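Local coordinates for chitinase A (Cycas revoluta, PDB 4MNK), which probably hydrolyses chitin, as a family 18 class V chitinase, and binds N-acetylglucosamine oligomers, at residues G237-G242 / A311-Y316. Residues are numbered along the deposited sequence; the frame is centred on the assembly and turned at random.
Sequences GIPLFG and ALKVQY. With NAG (2-acetamido-2-deoxy-beta-D-glucopyranose), chain B.
Lys313 NZ has three partners: one water that bridges it to the strand, Asp305 and Ala206. The water accepts from Lys313 NZ at 2.8 Å and donates to Gly237 O at 2.7 Å. The same ammonium forms a salt bridge with Asp305 and a hydrogen bond to the carbonyl of Ala206, which should keep it charged. Its chain runs fully extended beyond CG, which carries NZ from the helix toward the strand, within 4.4 Å of Pro239 CD. Ile238 lies alongside the lysine chain and points the opposite way. Its chi1 of -56° sets CG1 anti to the carbonyl carbon, and chi2 is extended. Ile238 CD1 therefore ends 4.2 Å from Lys313 CB and 4.0 Å from Val314 CG2. The Ile238 side chain crosses that of Val314 at about a right angle. This is strand-helix packing in a TIM barrel: strand 237-239 and helix 311-316 run antiparallel, at 175°, with axes 10.1 Å apart. Val314 also packs on Tyr325, Ala342 and Trp346. Beyond Leu240 the chain enters the glycan pocket. There Phe241 turns one ring face to the acetamide methyl of NAG, with C8 over the centre, 3.6 Å above the ring plane. Trp328 and Gln332 hydrogen-bond the same sugar.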
ATOM      1  N   GLY A 237      -6.457  -0.634  -1.938  1.00  5.90           N
ATOM      2  CA  GLY A 237      -5.778  -0.509  -0.653  1.00  6.12           C
ATOM      3  C   GLY A 237      -6.713  -0.148   0.479  1.00  6.06           C
ATOM      4  O   GLY A 237      -7.614   0.680   0.312  1.00  6.20           O
ATOM      5  N   ILE A 238      -6.495  -0.789   1.626  1.00  5.91           N
ATOM      6  CA  ILE A 238      -7.231  -0.517   2.855  1.00  6.06           C
ATOM      7  C   ILE A 238      -6.196  -0.359   3.970  1.00  5.83           C
ATOM      8  O   ILE A 238      -5.345  -1.238   4.152  1.00  5.63           O
ATOM      9  CB  ILE A 238      -8.214  -1.668   3.206  1.00  6.26           C
ATOM     10  CG1 ILE A 238      -9.185  -1.935   2.044  1.00  6.93           C
ATOM     11  CG2 ILE A 238      -8.968  -1.363   4.509  1.00  6.70           C
ATOM     12  CD1 ILE A 238     -10.039  -3.186   2.193  1.00  7.86           C
ATOM     13  N   PRO A 239      -6.248   0.761   4.713  1.00  5.87           N
ATOM     14  CA  PRO A 239      -5.264   0.968   5.772  1.00  6.02           C
ATOM     15  C   PRO A 239      -5.582   0.181   7.042  1.00  5.98           C
ATOM     16  O   PRO A 239      -6.753   0.026   7.410  1.00  6.31           O
ATOM     17  CB  PRO A 239      -5.369   2.467   6.044  1.00  6.07           C
ATOM     18  CG  PRO A 239      -6.788   2.793   5.749  1.00  6.34           C
ATOM     19  CD  PRO A 239      -7.202   1.886   4.619  1.00  6.09           C
ATOM     20  N   LEU A 240      -4.534  -0.316   7.697  1.00  6.11           N
ATOM     21  CA  LEU A 240      -4.666  -0.946   9.010  1.00  6.09           C
ATOM     22  C   LEU A 240      -4.231   0.013  10.118  1.00  6.18           C
ATOM     23  O   LEU A 240      -3.915  -0.396  11.238  1.00  6.40           O
ATOM     24  CB  LEU A 240      -3.894  -2.267   9.064  1.00  5.93           C
ATOM     25  CG  LEU A 240      -4.496  -3.391   8.217  1.00  6.10           C
ATOM     26  CD1 LEU A 240      -3.603  -4.618   8.252  1.00  6.33           C
ATOM     27  CD2 LEU A 240      -5.911  -3.735   8.671  1.00  6.62           C
ATOM     28  N   PHE A 241      -4.232   1.299   9.782  1.00  6.20           N
ATOM     29  CA  PHE A 241      -3.957   2.371  10.716  1.00  6.45           C
ATOM     30  C   PHE A 241      -5.005   3.454  10.513  1.00  6.40           C
ATOM     31  O   PHE A 241      -5.655   3.515   9.464  1.00  6.47           O
ATOM     32  CB  PHE A 241      -2.556   2.949  10.475  1.00  6.63           C
ATOM     33  CG  PHE A 241      -2.414   3.666   9.156  1.00  7.04           C
ATOM     34  CD1 PHE A 241      -2.104   2.966   7.995  1.00  7.61           C
ATOM     35  CD2 PHE A 241      -2.607   5.045   9.072  1.00  7.86           C
ATOM     36  CE1 PHE A 241      -1.985   3.624   6.773  1.00  7.94           C
ATOM     37  CE2 PHE A 241      -2.489   5.709   7.851  1.00  8.25           C
ATOM     38  CZ  PHE A 241      -2.178   4.996   6.702  1.00  8.36           C
ATOM     39  N   GLY A 242      -5.159   4.303  11.521  1.00  6.53           N
ATOM     40  CA  GLY A 242      -6.028   5.463  11.433  1.00  6.81           C
ATOM     41  C   GLY A 242      -5.230   6.744  11.535  1.00  7.04           C
ATOM     42  O   GLY A 242      -4.071   6.730  11.954  1.00  7.36           O
ATOM     43  N   ALA A 311     -15.634  -4.752   5.491  1.00  6.61           N
ATOM     44  CA  ALA A 311     -16.552  -5.629   4.764  1.00  6.77           C
ATOM     45  C   ALA A 311     -17.211  -4.881   3.605  1.00  6.73           C
ATOM     46  O   ALA A 311     -17.353  -5.417   2.509  1.00  6.44           O
ATOM     47  CB  ALA A 311     -17.600  -6.207   5.692  1.00  7.05           C
ATOM     48  N   LEU A 312     -17.601  -3.634   3.854  1.00  6.72           N
ATOM     49  CA  LEU A 312     -18.230  -2.819   2.818  1.00  7.02           C
ATOM     50  C   LEU A 312     -17.258  -2.472   1.689  1.00  6.98           C
ATOM     51  O   LEU A 312     -17.631  -2.517   0.519  1.00  7.07           O
ATOM     52  CB  LEU A 312     -18.859  -1.564   3.424  1.00  7.22           C
ATOM     53  CG  LEU A 312     -20.105  -1.816   4.283  1.00  7.18           C
ATOM     54  CD1 LEU A 312     -20.445  -0.593   5.111  1.00  7.75           C
ATOM     55  CD2 LEU A 312     -21.307  -2.253   3.446  1.00  7.63           C
ATOM     56  N   LYS A 313     -16.013  -2.153   2.039  1.00  6.81           N
ATOM     57  CA  LYS A 313     -14.988  -1.846   1.034  1.00  6.96           C
ATOM     58  C   LYS A 313     -14.640  -3.057   0.176  1.00  7.06           C
ATOM     59  O   LYS A 313     -14.444  -2.928  -1.032  1.00  6.88           O
ATOM     60  CB  LYS A 313     -13.724  -1.293   1.691  1.00  6.98           C
ATOM     61  CG  LYS A 313     -13.845   0.145   2.118  1.00  7.14           C
ATOM     62  CD  LYS A 313     -12.552   0.654   2.703  1.00  7.11           C
ATOM     63  CE  LYS A 313     -12.642   2.141   2.919  1.00  6.77           C
ATOM     64  NZ  LYS A 313     -11.356   2.681   3.412  1.00  6.42           N
ATOM     65  N   VAL A 314     -14.562  -4.227   0.802  1.00  7.10           N
ATOM     66  CA  VAL A 314     -14.227  -5.456   0.085  1.00  7.52           C
ATOM     67  C   VAL A 314     -15.362  -5.865  -0.856  1.00  7.68           C
ATOM     68  O   VAL A 314     -15.117  -6.271  -1.994  1.00  7.97           O
ATOM     69  CB  VAL A 314     -13.828  -6.590   1.057  1.00  7.55           C
ATOM     70  CG1 VAL A 314     -13.658  -7.917   0.327  1.00  7.79           C
ATOM     71  CG2 VAL A 314     -12.542  -6.220   1.781  1.00  8.04           C
ATOM     72  N   GLN A 315     -16.602  -5.722  -0.389  1.00  7.84           N
ATOM     73  CA  GLN A 315     -17.761  -5.973  -1.240  1.00  8.25           C
ATOM     74  C   GLN A 315     -17.803  -4.978  -2.400  1.00  8.33           C
ATOM     75  O   GLN A 315     -18.108  -5.355  -3.531  1.00  8.12           O
ATOM     76  CB  GLN A 315     -19.060  -5.934  -0.429  1.00  8.42           C
ATOM     77  CG  GLN A 315     -20.294  -6.413  -1.198  1.00  9.41           C
ATOM     78  CD  GLN A 315     -20.160  -7.832  -1.731  1.00 10.60           C
ATOM     79  OE1 GLN A 315     -19.542  -8.696  -1.106  1.00 11.68           O
ATOM     80  NE2 GLN A 315     -20.752  -8.079  -2.892  1.00 11.99           N
ATOM     81  N   TYR A 316     -17.487  -3.715  -2.112  1.00  8.48           N
ATOM     82  CA  TYR A 316     -17.344  -2.694  -3.153  1.00  8.93           C
ATOM     83  C   TYR A 316     -16.347  -3.136  -4.228  1.00  8.83           C
ATOM     84  O   TYR A 316     -16.639  -3.049  -5.422  1.00  8.85           O
ATOM     85  CB  TYR A 316     -16.932  -1.341  -2.551  1.00  9.04           C
ATOM     86  CG  TYR A 316     -16.466  -0.335  -3.584  1.00  9.87           C
ATOM     87  CD1 TYR A 316     -17.377   0.481  -4.255  1.00 10.66           C
ATOM     88  CD2 TYR A 316     -15.111  -0.210  -3.904  1.00 10.67           C
ATOM     89  CE1 TYR A 316     -16.950   1.399  -5.214  1.00 11.60           C
ATOM     90  CE2 TYR A 316     -14.678   0.699  -4.863  1.00 11.76           C
ATOM     91  CZ  TYR A 316     -15.600   1.499  -5.508  1.00 12.03           C
ATOM     92  OH  TYR A 316     -15.162   2.395  -6.453  1.00 13.49           O
TER
HETATM   93  C1  NAG B   2       4.754   4.256   6.316  1.00 16.76           C
HETATM   94  C2  NAG B   2       4.488   4.031   7.800  1.00 16.17           C
HETATM   95  C3  NAG B   2       5.709   4.422   8.629  1.00 17.22           C
HETATM   96  C4  NAG B   2       7.003   3.798   8.092  1.00 18.43           C
HETATM   97  C5  NAG B   2       7.096   3.871   6.559  1.00 18.20           C
HETATM   98  C6  NAG B   2       8.212   2.975   6.022  1.00 18.91           C
HETATM   99  C7  NAG B   2       2.162   4.191   8.529  1.00 13.09           C
HETATM  100  C8  NAG B   2       1.056   5.102   8.969  1.00 13.35           C
HETATM  101  N2  NAG B   2       3.323   4.779   8.238  1.00 14.38           N
HETATM  102  O3  NAG B   2       5.499   4.015   9.964  1.00 17.26           O
HETATM  103  O4  NAG B   2       8.109   4.484   8.646  1.00 19.96           O
HETATM  104  O5  NAG B   2       5.881   3.495   5.928  1.00 17.18           O
HETATM  105  O6  NAG B   2       7.894   1.615   6.229  1.00 19.97           O
HETATM  106  O7  NAG B   2       1.971   2.977   8.455  1.00 11.93           O
HETATM  107  O   HOH W   1      -9.527   2.307   1.315  1.00  7.68           O